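Local coordinates for protein formyltransferase (Francisella tularensis subsp. tularensis, PDB 4NV1) that belongs to the formyltransferase family, pairing a Rossmann-like sheet domain with a C-terminal dimerization domain and holding dTDP-4-amino-4,6-dideoxyglucose in a pocket, at residues V9-T14 against F34-S39; L89-H94 against I121-E126; L97-R102 against P179-N184; S110-L115 against I209-A214. All blocks are in the same frame, centred on the assembly; numbering follows the deposited sequence.

Interaction 1: residues V9-T14 against F34-S39; sequences VTDNRT and FCSFKS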
loop_
_atom_site.group_PDB
_atom_site.type_symbol
_atom_site.label_atom_id
_atom_site.label_comp_id
_atom_site.label_asym_id
_atom_site.label_seq_id
_atom_site.Cartn_x
_atom_site.Cartn_y
_atom_site.Cartn_z
ATOM N N VAL A 9 -25.626 -21.032 -12.918
ATOM C CA VAL A 9 -25.499 -19.606 -13.043
ATOM C C VAL A 9 -24.290 -18.999 -12.316
ATOM O O VAL A 9 -24.115 -19.181 -11.092
ATOM C CB VAL A 9 -26.731 -18.997 -12.465
ATOM C CG1 VAL A 9 -26.804 -17.551 -12.901
ATOM C CG2 VAL A 9 -27.944 -19.802 -12.883
ATOM N N THR A 10 -23.422 -18.336 -13.080
ATOM C CA THR A 10 -22.274 -17.610 -12.531
ATOM C C THR A 10 -21.853 -16.418 -13.377
ATOM O O THR A 10 -21.973 -16.461 -14.621
ATOM C CB THR A 10 -21.028 -18.491 -12.470
ATOM O OG1 THR A 10 -19.984 -17.783 -11.786
ATOM C CG2 THR A 10 -20.563 -18.890 -13.838
ATOM N N ASP A 11 -21.356 -15.383 -12.695
ATOM C CA ASP A 11 -20.647 -14.328 -13.367
ATOM C C ASP A 11 -19.159 -14.323 -13.062
ATOM O O ASP A 11 -18.552 -13.270 -13.146
ATOM C CB ASP A 11 -21.303 -13.016 -12.993
ATOM C CG ASP A 11 -22.700 -12.956 -13.553
ATOM O OD1 ASP A 11 -22.777 -13.000 -14.780
ATOM O OD2 ASP A 11 -23.706 -12.964 -12.813
ATOM N N ASN A 12 -18.543 -15.469 -12.791
ATOM C CA ASN A 12 -17.110 -15.494 -12.477
ATOM C C ASN A 12 -16.379 -16.411 -13.386
ATOM O O ASN A 12 -16.748 -17.570 -13.457
ATOM C CB ASN A 12 -16.845 -16.104 -11.102
ATOM C CG ASN A 12 -15.389 -15.985 -10.664
ATOM O OD1 ASN A 12 -14.508 -16.773 -11.021
ATOM N ND2 ASN A 12 -15.158 -15.006 -9.825
ATOM N N ARG A 13 -15.317 -15.929 -14.014
ATOM C CA ARG A 13 -14.584 -16.723 -14.981
ATOM C C ARG A 13 -13.949 -17.897 -14.303
ATOM O O ARG A 13 -13.840 -18.975 -14.893
ATOM C CB ARG A 13 -13.482 -15.851 -15.589
ATOM C CG ARG A 13 -12.132 -16.501 -15.904
ATOM C CD ARG A 13 -11.989 -16.978 -17.350
ATOM N NE ARG A 13 -11.652 -15.878 -18.272
ATOM C CZ ARG A 13 -12.510 -15.038 -18.865
ATOM N NH1 ARG A 13 -13.822 -15.111 -18.694
ATOM N NH2 ARG A 13 -12.051 -14.095 -19.672
ATOM N N THR A 14 -13.392 -17.664 -13.110
ATOM C CA THR A 14 -12.620 -18.739 -12.477
ATOM C C THR A 14 -13.542 -19.877 -12.028
ATOM O O THR A 14 -13.305 -21.054 -12.299
ATOM C CB THR A 14 -11.734 -18.189 -11.338
ATOM O OG1 THR A 14 -10.496 -17.787 -11.932
ATOM C CG2 THR A 14 -11.422 -19.252 -10.293
ATOM N N PHE A 34 -25.412 -20.362 -17.619
ATOM C CA PHE A 34 -25.859 -19.005 -17.838
ATOM C C PHE A 34 -25.072 -18.032 -16.976
ATOM O O PHE A 34 -24.558 -18.338 -15.896
ATOM C CB PHE A 34 -27.315 -18.848 -17.443
ATOM C CG PHE A 34 -28.227 -19.834 -18.104
ATOM C CD1 PHE A 34 -28.552 -21.035 -17.479
ATOM C CD2 PHE A 34 -28.802 -19.549 -19.349
ATOM C CE1 PHE A 34 -29.425 -21.953 -18.075
ATOM C CE2 PHE A 34 -29.697 -20.455 -19.935
ATOM C CZ PHE A 34 -30.005 -21.663 -19.288
ATOM N N CYS A 35 -25.064 -16.810 -17.468
ATOM C CA CYS A 35 -24.437 -15.679 -16.822
ATOM C C CYS A 35 -25.388 -14.503 -16.941
ATOM O O CYS A 35 -26.535 -14.659 -17.350
ATOM C CB CYS A 35 -23.131 -15.393 -17.535
ATOM S SG CYS A 35 -23.336 -14.694 -19.185
ATOM N N SER A 36 -24.944 -13.322 -16.544
ATOM C CA SER A 36 -25.837 -12.176 -16.570
ATOM C C SER A 36 -25.490 -11.271 -17.764
ATOM O O SER A 36 -24.465 -11.451 -18.456
ATOM C CB SER A 36 -25.812 -11.433 -15.229
ATOM O OG SER A 36 -25.918 -10.031 -15.415
ATOM N N PHE A 37 -26.392 -10.327 -18.003
ATOM C CA PHE A 37 -26.320 -9.435 -19.169
ATOM C C PHE A 37 -25.221 -8.420 -18.921
ATOM O O PHE A 37 -24.377 -8.226 -19.805
ATOM C CB PHE A 37 -27.682 -8.801 -19.507
ATOM C CG PHE A 37 -28.554 -9.678 -20.383
ATOM C CD1 PHE A 37 -28.173 -9.980 -21.685
ATOM C CD2 PHE A 37 -29.751 -10.208 -19.906
ATOM C CE1 PHE A 37 -28.964 -10.770 -22.505
ATOM C CE2 PHE A 37 -30.541 -11.015 -20.708
ATOM C CZ PHE A 37 -30.152 -11.288 -22.013
ATOM N N LYS A 38 -25.158 -7.908 -17.688
ATOM C CA LYS A 38 -24.056 -7.043 -17.232
ATOM C C LYS A 38 -22.686 -7.647 -17.538
ATOM O O LYS A 38 -21.645 -6.980 -17.463
ATOM C CB LYS A 38 -24.187 -6.756 -15.743
ATOM C CG LYS A 38 -25.546 -6.185 -15.410
ATOM C CD LYS A 38 -25.619 -5.412 -14.110
ATOM C CE LYS A 38 -26.958 -4.688 -14.033
ATOM N NZ LYS A 38 -27.234 -4.018 -12.729
ATOM N N SER A 39 -22.708 -8.907 -17.954
ATOM C CA SER A 39 -21.517 -9.710 -18.009
ATOM C C SER A 39 -21.123 -10.032 -19.462
ATOM O O SER A 39 -20.195 -10.819 -19.684
ATOM C CB SER A 39 -21.756 -10.949 -17.114
ATOM O OG SER A 39 -20.645 -11.833 -17.076
#

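Interaction 2: residues L89-H94 against I121-E126; sequences LCINIH and IHVMDE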
loop_
_atom_site.group_PDB
_atom_site.type_symbol
_atom_site.label_atom_id
_atom_site.label_comp_id
_atom_site.label_asym_id
_atom_site.label_seq_id
_atom_site.Cartn_x
_atom_site.Cartn_y
_atom_site.Cartn_z
ATOM N N LEU A 89 -34.608 -28.108 -7.089
ATOM C CA LEU A 89 -33.487 -27.973 -6.183
ATOM C C LEU A 89 -32.389 -27.050 -6.705
ATOM O O LEU A 89 -31.719 -27.334 -7.700
ATOM C CB LEU A 89 -32.930 -29.380 -5.940
ATOM C CG LEU A 89 -31.724 -29.570 -5.050
ATOM C CD1 LEU A 89 -32.015 -28.899 -3.726
ATOM C CD2 LEU A 89 -31.479 -31.069 -4.888
ATOM N N CYS A 90 -32.168 -25.969 -5.982
ATOM C CA CYS A 90 -31.199 -24.923 -6.337
ATOM C C CYS A 90 -30.234 -24.827 -5.136
ATOM O O CYS A 90 -30.623 -24.788 -3.970
ATOM C CB CYS A 90 -31.931 -23.595 -6.530
ATOM S SG CYS A 90 -33.081 -23.731 -7.916
ATOM N N ILE A 91 -28.964 -24.891 -5.457
ATOM C CA ILE A 91 -27.915 -24.885 -4.458
ATOM C C ILE A 91 -26.943 -23.750 -4.768
ATOM O O ILE A 91 -26.572 -23.500 -5.911
ATOM C CB ILE A 91 -27.284 -26.265 -4.408
ATOM C CG1 ILE A 91 -28.368 -27.256 -3.860
ATOM C CG2 ILE A 91 -25.932 -26.242 -3.727
ATOM C CD1 ILE A 91 -27.944 -28.692 -4.017
ATOM N N ASN A 92 -26.679 -23.001 -3.716
ATOM C CA ASN A 92 -25.763 -21.879 -3.775
ATOM C C ASN A 92 -24.407 -22.237 -3.204
ATOM O O ASN A 92 -24.297 -22.862 -2.155
ATOM C CB ASN A 92 -26.368 -20.762 -2.955
ATOM C CG ASN A 92 -25.658 -19.420 -3.141
ATOM O OD1 ASN A 92 -25.858 -18.562 -2.338
ATOM N ND2 ASN A 92 -24.935 -19.210 -4.225
ATOM N N ILE A 93 -23.363 -21.795 -3.882
ATOM C CA ILE A 93 -22.012 -22.028 -3.463
ATOM C C ILE A 93 -21.551 -20.621 -3.185
ATOM O O ILE A 93 -21.447 -19.791 -4.107
ATOM C CB ILE A 93 -21.236 -22.750 -4.574
ATOM C CG1 ILE A 93 -21.792 -24.173 -4.762
ATOM C CG2 ILE A 93 -19.745 -22.866 -4.266
ATOM C CD1 ILE A 93 -22.713 -24.387 -5.925
ATOM N N HIS A 94 -21.278 -20.366 -1.906
ATOM C CA HIS A 94 -21.261 -19.005 -1.346
ATOM C C HIS A 94 -19.930 -18.660 -0.648
ATOM O O HIS A 94 -19.532 -19.377 0.276
ATOM C CB HIS A 94 -22.439 -18.910 -0.367
ATOM C CG HIS A 94 -22.507 -17.651 0.427
ATOM N ND1 HIS A 94 -22.622 -16.395 -0.141
ATOM C CD2 HIS A 94 -22.526 -17.460 1.768
ATOM C CE1 HIS A 94 -22.656 -15.482 0.814
ATOM N NE2 HIS A 94 -22.608 -16.103 1.986
ATOM N N ILE A 121 -21.904 -24.121 1.079
ATOM C CA ILE A 121 -22.846 -24.637 0.081
ATOM C C ILE A 121 -24.122 -25.005 0.764
ATOM O O ILE A 121 -24.149 -25.748 1.766
ATOM C CB ILE A 121 -22.303 -25.879 -0.607
ATOM C CG1 ILE A 121 -20.939 -25.601 -1.191
ATOM C CG2 ILE A 121 -23.296 -26.354 -1.659
ATOM C CD1 ILE A 121 -20.155 -26.802 -1.630
ATOM N N HIS A 122 -25.191 -24.434 0.264
ATOM C CA HIS A 122 -26.452 -24.560 0.945
ATOM C C HIS A 122 -27.570 -24.561 -0.068
ATOM O O HIS A 122 -27.458 -24.007 -1.177
ATOM C CB HIS A 122 -26.648 -23.430 1.963
ATOM C CG HIS A 122 -26.822 -22.081 1.343
ATOM N ND1 HIS A 122 -25.760 -21.278 0.983
ATOM C CD2 HIS A 122 -27.940 -21.390 1.025
ATOM C CE1 HIS A 122 -26.214 -20.158 0.450
ATOM N NE2 HIS A 122 -27.534 -20.215 0.442
ATOM N N VAL A 123 -28.655 -25.214 0.312
ATOM C CA VAL A 123 -29.842 -25.250 -0.517
ATOM C C VAL A 123 -30.554 -23.912 -0.521
ATOM O O VAL A 123 -30.877 -23.396 0.516
ATOM C CB VAL A 123 -30.801 -26.365 -0.053
ATOM C CG1 VAL A 123 -32.055 -26.437 -0.943
ATOM C CG2 VAL A 123 -30.071 -27.712 -0.052
ATOM N N MET A 124 -30.934 -23.406 -1.688
ATOM C CA MET A 124 -31.536 -22.073 -1.719
ATOM C C MET A 124 -32.986 -22.160 -1.304
ATOM O O MET A 124 -33.670 -23.178 -1.522
ATOM C CB MET A 124 -31.390 -21.429 -3.101
ATOM C CG MET A 124 -29.966 -21.398 -3.582
ATOM S SD MET A 124 -29.670 -20.947 -5.307
ATOM C CE MET A 124 -30.620 -19.453 -5.410
ATOM N N ASP A 125 -33.378 -21.072 -0.655
ATOM C CA ASP A 125 -34.656 -20.751 -0.043
ATOM C C ASP A 125 -35.123 -19.396 -0.590
ATOM O O ASP A 125 -34.412 -18.746 -1.372
ATOM C CB ASP A 125 -34.422 -20.496 1.451
ATOM C CG ASP A 125 -35.006 -21.549 2.319
ATOM O OD1 ASP A 125 -36.069 -22.095 1.948
ATOM O OD2 ASP A 125 -34.410 -21.777 3.399
ATOM N N GLU A 126 -36.284 -18.937 -0.137
ATOM C CA GLU A 126 -36.708 -17.550 -0.403
ATOM C C GLU A 126 -35.817 -16.404 0.146
ATOM O O GLU A 126 -35.736 -15.326 -0.462
ATOM C CB GLU A 126 -38.153 -17.398 0.034
ATOM C CG GLU A 126 -39.018 -18.442 -0.666
ATOM C CD GLU A 126 -40.441 -17.982 -0.945
ATOM O OE1 GLU A 126 -41.326 -18.867 -0.985
ATOM O OE2 GLU A 126 -40.681 -16.760 -1.115
HETATM O O HOH W 1 -34.200 -25.083 -3.716
#

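Interaction 3: residues L97-R102 against P179-N184; sequences LNPYNR and PNSEGN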
loop_
_atom_site.group_PDB
_atom_site.type_symbol
_atom_site.label_atom_id
_atom_site.label_comp_id
_atom_site.label_asym_id
_atom_site.label_seq_id
_atom_site.Cartn_x
_atom_site.Cartn_y
_atom_site.Cartn_z
ATOM N N LEU A 97 -19.321 -17.786 5.492
ATOM C CA LEU A 97 -19.689 -18.887 6.402
ATOM C C LEU A 97 -21.030 -18.536 7.010
ATOM O O LEU A 97 -21.096 -17.897 8.041
ATOM C CB LEU A 97 -18.660 -19.056 7.517
ATOM C CG LEU A 97 -18.619 -20.397 8.262
ATOM C CD1 LEU A 97 -17.925 -21.515 7.532
ATOM C CD2 LEU A 97 -17.859 -20.260 9.554
ATOM N N ASN A 98 -22.110 -18.984 6.396
ATOM C CA ASN A 98 -23.438 -18.774 6.976
ATOM C C ASN A 98 -23.537 -19.309 8.417
ATOM O O ASN A 98 -22.964 -20.340 8.718
ATOM C CB ASN A 98 -24.468 -19.534 6.148
ATOM C CG ASN A 98 -24.717 -18.922 4.762
ATOM O OD1 ASN A 98 -25.568 -19.409 4.001
ATOM N ND2 ASN A 98 -24.020 -17.836 4.446
ATOM N N PRO A 99 -24.242 -18.607 9.310
ATOM C CA PRO A 99 -25.045 -17.466 8.970
ATOM C C PRO A 99 -24.344 -16.123 9.229
ATOM O O PRO A 99 -25.047 -15.142 9.431
ATOM C CB PRO A 99 -26.154 -17.552 9.988
ATOM C CG PRO A 99 -25.435 -18.043 11.223
ATOM C CD PRO A 99 -24.542 -19.106 10.660
ATOM N N TYR A 100 -23.016 -16.091 9.334
ATOM C CA TYR A 100 -22.262 -14.844 9.645
ATOM C C TYR A 100 -21.920 -13.957 8.424
ATOM O O TYR A 100 -21.395 -14.438 7.438
ATOM C CB TYR A 100 -20.995 -15.158 10.411
ATOM C CG TYR A 100 -21.144 -16.127 11.583
ATOM C CD1 TYR A 100 -20.797 -17.449 11.397
ATOM C CD2 TYR A 100 -21.568 -15.732 12.849
ATOM C CE1 TYR A 100 -20.909 -18.370 12.407
ATOM C CE2 TYR A 100 -21.692 -16.661 13.910
ATOM C CZ TYR A 100 -21.330 -17.973 13.685
ATOM O OH TYR A 100 -21.424 -19.002 14.624
ATOM N N ASN A 101 -22.305 -12.699 8.502
ATOM C CA ASN A 101 -21.974 -11.633 7.527
ATOM C C ASN A 101 -22.578 -12.021 6.203
ATOM O O ASN A 101 -21.886 -12.177 5.218
ATOM C CB ASN A 101 -20.466 -11.408 7.423
ATOM C CG ASN A 101 -19.934 -10.668 8.624
ATOM O OD1 ASN A 101 -20.606 -9.780 9.148
ATOM N ND2 ASN A 101 -18.725 -11.011 9.053
ATOM N N ARG A 102 -23.854 -12.383 6.271
ATOM C CA ARG A 102 -24.638 -12.691 5.098
ATOM C C ARG A 102 -24.731 -11.378 4.339
ATOM O O ARG A 102 -24.665 -10.284 4.917
ATOM C CB ARG A 102 -26.032 -13.246 5.482
ATOM C CG ARG A 102 -25.862 -14.636 6.082
ATOM C CD ARG A 102 -27.016 -15.111 6.946
ATOM N NE ARG A 102 -28.270 -14.822 6.281
ATOM C CZ ARG A 102 -29.187 -13.965 6.713
ATOM N NH1 ARG A 102 -29.029 -13.342 7.877
ATOM N NH2 ARG A 102 -30.278 -13.776 5.972
ATOM N N PRO A 179 -29.481 -23.885 9.523
ATOM C CA PRO A 179 -28.426 -23.082 10.173
ATOM C C PRO A 179 -28.761 -22.873 11.662
ATOM O O PRO A 179 -29.936 -22.932 12.028
ATOM C CB PRO A 179 -28.445 -21.766 9.385
ATOM C CG PRO A 179 -29.251 -22.071 8.157
ATOM C CD PRO A 179 -30.292 -23.083 8.603
ATOM N N ASN A 180 -27.752 -22.666 12.503
ATOM C CA ASN A 180 -27.944 -22.736 13.966
ATOM C C ASN A 180 -28.529 -21.479 14.599
ATOM O O ASN A 180 -29.046 -21.564 15.713
ATOM C CB ASN A 180 -26.663 -23.165 14.716
ATOM C CG ASN A 180 -25.508 -22.160 14.610
ATOM O OD1 ASN A 180 -25.511 -21.174 13.847
ATOM N ND2 ASN A 180 -24.489 -22.418 15.421
ATOM N N SER A 181 -28.423 -20.343 13.909
ATOM C CA SER A 181 -28.991 -19.090 14.370
ATOM C C SER A 181 -29.291 -18.308 13.104
ATOM O O SER A 181 -28.885 -18.788 12.060
ATOM C CB SER A 181 -27.937 -18.337 15.173
ATOM O OG SER A 181 -27.538 -17.207 14.425
ATOM N N GLU A 182 -29.903 -17.123 13.194
ATOM C CA GLU A 182 -30.152 -16.242 12.020
ATOM C C GLU A 182 -28.926 -15.413 11.580
ATOM O O GLU A 182 -28.881 -15.013 10.408
ATOM C CB GLU A 182 -31.325 -15.267 12.235
ATOM C CG GLU A 182 -32.731 -15.853 12.149
ATOM C CD GLU A 182 -33.174 -16.283 10.744
ATOM O OE1 GLU A 182 -33.460 -17.489 10.531
ATOM O OE2 GLU A 182 -33.285 -15.430 9.841
ATOM N N GLY A 183 -27.980 -15.232 12.513
ATOM C CA GLY A 183 -26.664 -14.575 12.364
ATOM C C GLY A 183 -26.809 -13.101 12.031
ATOM O O GLY A 183 -27.477 -12.398 12.744
ATOM N N ASN A 184 -26.299 -12.632 10.900
ATOM C CA ASN A 184 -26.388 -11.222 10.597
ATOM C C ASN A 184 -26.266 -10.962 9.107
ATOM O O ASN A 184 -25.618 -11.729 8.426
ATOM C CB ASN A 184 -25.363 -10.453 11.441
ATOM C CG ASN A 184 -23.942 -10.639 10.966
ATOM O OD1 ASN A 184 -23.416 -11.750 10.960
ATOM N ND2 ASN A 184 -23.303 -9.524 10.536
#

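Interaction 4: residues S110-L115 against I209-A214; sequences SIINKL and IDYLRA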
loop_
_atom_site.group_PDB
_atom_site.type_symbol
_atom_site.label_atom_id
_atom_site.label_comp_id
_atom_site.label_asym_id
_atom_site.label_seq_id
_atom_site.Cartn_x
_atom_site.Cartn_y
_atom_site.Cartn_z
ATOM N N SER A 110 -15.738 -9.443 7.829
ATOM C CA SER A 110 -15.119 -10.338 8.790
ATOM C C SER A 110 -13.792 -9.779 9.248
ATOM O O SER A 110 -13.433 -9.879 10.436
ATOM C CB SER A 110 -14.991 -11.812 8.321
ATOM O OG SER A 110 -16.184 -12.595 8.372
ATOM N N ILE A 111 -13.081 -9.106 8.356
ATOM C CA ILE A 111 -11.764 -8.607 8.722
ATOM C C ILE A 111 -11.934 -7.552 9.775
ATOM O O ILE A 111 -11.117 -7.410 10.718
ATOM C CB ILE A 111 -10.960 -8.085 7.478
ATOM C CG1 ILE A 111 -10.398 -9.235 6.647
ATOM C CG2 ILE A 111 -9.745 -7.311 7.975
ATOM C CD1 ILE A 111 -10.021 -8.857 5.216
ATOM N N ILE A 112 -12.987 -6.781 9.613
ATOM C CA ILE A 112 -13.329 -5.770 10.595
ATOM C C ILE A 112 -14.007 -6.225 11.877
ATOM O O ILE A 112 -13.581 -5.831 12.970
ATOM C CB ILE A 112 -14.181 -4.666 9.951
ATOM C CG1 ILE A 112 -13.341 -3.945 8.873
ATOM C CG2 ILE A 112 -14.742 -3.703 11.006
ATOM C CD1 ILE A 112 -14.167 -3.148 7.857
ATOM N N ASN A 113 -15.098 -6.972 11.749
ATOM C CA ASN A 113 -15.893 -7.333 12.910
ATOM C C ASN A 113 -15.578 -8.654 13.547
ATOM O O ASN A 113 -16.171 -8.978 14.507
ATOM C CB ASN A 113 -17.373 -7.171 12.589
ATOM C CG ASN A 113 -17.929 -8.231 11.650
ATOM O OD1 ASN A 113 -17.466 -9.361 11.569
ATOM N ND2 ASN A 113 -18.982 -7.853 10.963
ATOM N N LYS A 114 -14.613 -9.397 13.038
ATOM C CA LYS A 114 -14.150 -10.669 13.514
ATOM C C LYS A 114 -15.119 -11.834 13.576
ATOM O O LYS A 114 -14.687 -12.860 14.042
ATOM C CB LYS A 114 -13.396 -10.589 14.855
ATOM C CG LYS A 114 -12.599 -9.311 15.025
ATOM C CD LYS A 114 -11.543 -9.242 13.922
ATOM C CE LYS A 114 -10.649 -8.020 14.050
ATOM N NZ LYS A 114 -9.554 -8.232 13.039
ATOM N N LEU A 115 -16.350 -11.735 13.061
ATOM C CA LEU A 115 -17.141 -12.953 12.820
ATOM C C LEU A 115 -16.446 -13.926 11.866
ATOM O O LEU A 115 -15.740 -13.494 10.947
ATOM C CB LEU A 115 -18.526 -12.538 12.341
ATOM C CG LEU A 115 -19.273 -11.749 13.452
ATOM C CD1 LEU A 115 -20.685 -11.433 12.991
ATOM C CD2 LEU A 115 -19.326 -12.483 14.799
ATOM N N ILE A 209 -5.580 -0.429 10.857
ATOM C CA ILE A 209 -4.975 -1.390 9.979
ATOM C C ILE A 209 -5.967 -2.446 9.485
ATOM O O ILE A 209 -5.986 -2.771 8.282
ATOM C CB ILE A 209 -3.735 -1.994 10.621
ATOM C CG1 ILE A 209 -2.676 -0.918 10.569
ATOM C CG2 ILE A 209 -3.298 -3.263 9.901
ATOM C CD1 ILE A 209 -1.509 -1.225 11.474
ATOM N N ASP A 210 -6.762 -2.982 10.402
ATOM C CA ASP A 210 -7.792 -3.981 10.056
ATOM C C ASP A 210 -8.770 -3.310 9.136
ATOM O O ASP A 210 -9.030 -3.874 8.101
ATOM C CB ASP A 210 -8.466 -4.619 11.270
ATOM C CG ASP A 210 -7.519 -5.549 12.018
ATOM O OD1 ASP A 210 -6.400 -5.859 11.521
ATOM O OD2 ASP A 210 -7.902 -5.960 13.128
ATOM N N TYR A 211 -9.188 -2.084 9.413
ATOM C CA TYR A 211 -10.075 -1.419 8.469
ATOM C C TYR A 211 -9.424 -1.231 7.053
ATOM O O TYR A 211 -10.059 -1.448 6.003
ATOM C CB TYR A 211 -10.526 -0.071 9.029
ATOM C CG TYR A 211 -11.230 0.785 8.005
ATOM C CD1 TYR A 211 -12.584 0.681 7.794
ATOM C CD2 TYR A 211 -10.518 1.666 7.210
ATOM C CE1 TYR A 211 -13.229 1.443 6.834
ATOM C CE2 TYR A 211 -11.146 2.435 6.262
ATOM C CZ TYR A 211 -12.497 2.310 6.040
ATOM O OH TYR A 211 -13.125 3.068 5.058
ATOM N N LEU A 212 -8.193 -0.740 7.021
ATOM C CA LEU A 212 -7.507 -0.455 5.749
ATOM C C LEU A 212 -7.292 -1.735 4.911
ATOM O O LEU A 212 -7.561 -1.783 3.690
ATOM C CB LEU A 212 -6.183 0.283 6.027
ATOM C CG LEU A 212 -6.481 1.722 6.440
ATOM C CD1 LEU A 212 -5.274 2.439 7.009
ATOM C CD2 LEU A 212 -7.133 2.491 5.302
ATOM N N ARG A 213 -6.856 -2.803 5.573
ATOM C CA ARG A 213 -6.738 -4.057 4.881
ATOM C C ARG A 213 -8.051 -4.694 4.425
ATOM O O ARG A 213 -8.108 -5.294 3.317
ATOM C CB ARG A 213 -5.788 -5.031 5.576
ATOM C CG ARG A 213 -6.384 -5.759 6.786
ATOM C CD ARG A 213 -5.289 -6.285 7.668
ATOM N NE ARG A 213 -5.718 -6.876 8.933
ATOM C CZ ARG A 213 -5.794 -8.186 9.154
ATOM N NH1 ARG A 213 -5.606 -9.038 8.184
ATOM N NH2 ARG A 213 -6.123 -8.663 10.359
ATOM N N ALA A 214 -9.119 -4.501 5.192
ATOM C CA ALA A 214 -10.425 -5.043 4.794
ATOM C C ALA A 214 -10.924 -4.333 3.525
ATOM O O ALA A 214 -11.653 -4.889 2.730
ATOM C CB ALA A 214 -11.471 -4.846 5.882
#

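Interaction 1: residues V9-T14 against F34-S39
Asp11 reaches across to the chain that leaves the strand through Phe34, and its carboxylate takes the backbone N-H of Ser36. Ser36 N to Asp11 OD1 is 2.8 Å, and OD1 uses the lone pair on the side of the other oxygen. With CG set beside the backbone N of Asp11 (chi1 -66°), OD1 also comes to 3.3 Å from Ser39 CB, three residues further on. The second oxygen, OD2, accepts from the backbone N of Lys77, a residue of the ligand pocket, which ties two loops to one acid. Further back, Val9 and Phe34 form a parallel bridge with their side chains on the same face of the sheet, although the phenyl ring of Phe34 leads away from Val9. Phe34 O takes the N-H of Thr10 at 3.0 Å, while Val9 CA makes a C-H...O contact of 3.3 Å with that same oxygen. Thr10 OG1 bonds to Cys74 O and, accepting from Asn12 N, forms an ST turn before Asn12, itself a pocket residue, caps helix 13-24. The contact sits at the C-terminal ends of strands 4-9 and 29-35, in the beta-alpha-beta unit they make with helix 13-24, with strand 70-74 flanking strand 4-9.

Interaction 2: residues L89-H94 against I121-E126
Ile91 and Ile121 meet methyl to methyl across neighbouring antiparallel strands, with their CG2 atoms only 3.4 Å apart, closer than usual for two carbons. This is the tight side of the contact. Ile93 lies alongside Ile121 there, CG1 to CG1 at 3.9 Å, and Val123 shares the face, which helix 147-170 covers and to which Ile134 of the adjoining strand 133-139 adds its side chain. Backbone bonds join the strands: Asn92 N to His122 O, His122 N to Asn92 O, and an almost straight bond from Met124 N to Cys90 O (2.7 Å, 179° at the hydrogen). The face bearing Asn92 and His122 is more polar. Asn92 CG lies anti to the backbone N (chi1 -169°), which runs the side chain alongside the imidazole: CB sits over one ring face, and OD1 comes to 3.2 Å from His122 CE1. Amide and ring planes are 72° apart. Asn92 ND2 turns to Ser73 O on the adjoining strand. Packing is looser where strand 117-123 ends: Met124, partly exposed, rests its SD 3.7 Å from Cys90 CB. The chemistry thus divides by face and by end. Branched aliphatic groups seal the sheet against its helix, amide and imidazole meet on the other face, and at the strand end a water joins Cys90 N and Met124 O beside the direct Met124-Cys90 bond.

Interaction 3: residues L97-R102 against P179-N184
The two loops that run into the small parallel sheet of strands 102-103 and 185-186 come together where Asn184 lies against Asn101. Their amides sit side by side with planes 72° apart. Asn184 CG is held between its own backbone N and carbonyl carbon (chi1 74°), which folds the amide back over the other loop. There Asn184 OD1 accepts from Asn101 N at 2.9 Å, the donor standing above the carbonyl plane, and Asn184 ND2 donates to Asn101 OD1 at 3.0 Å, with that oxygen lying in the Asn184 amide plane. The backbone of Asn184 is engaged as well: its N bonds to Pro99 O, and its O takes Arg102 N at 2.9 Å. Pro99, which follows a cis peptide bond, presses its ring on the turn ahead of Asn184, with CG 3.6 Å from Ser181 O. Gly183 passes close by, its CA 3.4 Å from Pro99 O in a C-H...O contact, and its N bonds to Ser181 OG in an ST turn. Arg102 bonds through NE and NH2 to Asp129 O and Ile128 O, while Asn101 OD1 has further donors in Asn186 ND2 and Asn113 ND2. Four cross-loop hydrogen bonds thus converge on one asparagine, so the join depends on matched amide and peptide groups more than on apolar burial, and Asn184 is fixed through both backbone and side chain.

Interaction 4: residues S110-L115 against I209-A214
The backbones come closest at Ile111 and Ala214, CA to CA 5.5 Å, and at Ile112 and Tyr211, 5.8 Å, where the end of helix 106-113 packs on helix 205-214. This helix-helix contact joins the formyl transferase region to the C-terminal dimerization region. Ala214 offers little more than a methyl, and both isoleucines close on it: Ile111 CB and Ile112 CG1 each lie 3.6 Å from Ala214 CB. Ile112 also runs alongside Tyr211, whose hydroxyl bonds to Met194 O and whose side chain packs on Met205 of the second subunit. Beyond the apolar patch lies a salt-bridge network. Lys114, leaving the helix with positive phi, bends at chi2 (-61°) so that NZ reaches Asp210 OD2 at 2.8 Å, from above the carboxylate plane, and Ile111 O at 2.9 Å. Asp210 OD1 is taken by Arg213, which uses NE and NH2 side-on on this one oxygen. The carboxylate is thus met by two positively charged groups, which probably favours its charged form. Arg213 NH1 turns to Glu145 O and Asn142 O. Over the centre of this guanidinium sits the methyl Ile111 CG2, 4.1 Å above its plane.

Interactions 1 and 2 belong to the same mixed sheet and are buried, with centres about 17 Å apart; the first joins parallel strands near the ligand pocket, the second antiparallel ones. Interactions 3 and 4 are only partly buried and lie across the chain's centre from interaction 1. Chemistry follows place: aliphatic packing dominates one face of interaction 2, a carboxylate gripping backbone N-H groups marks interaction 1, amides carry interaction 3, and charges skirt a small apolar core in interaction 4. Neighbours also touch. His122 packs on Asn98, linking 2 to 3, while Asn101 probably bonds to Ser110 and Asn113, linking 3 to 4.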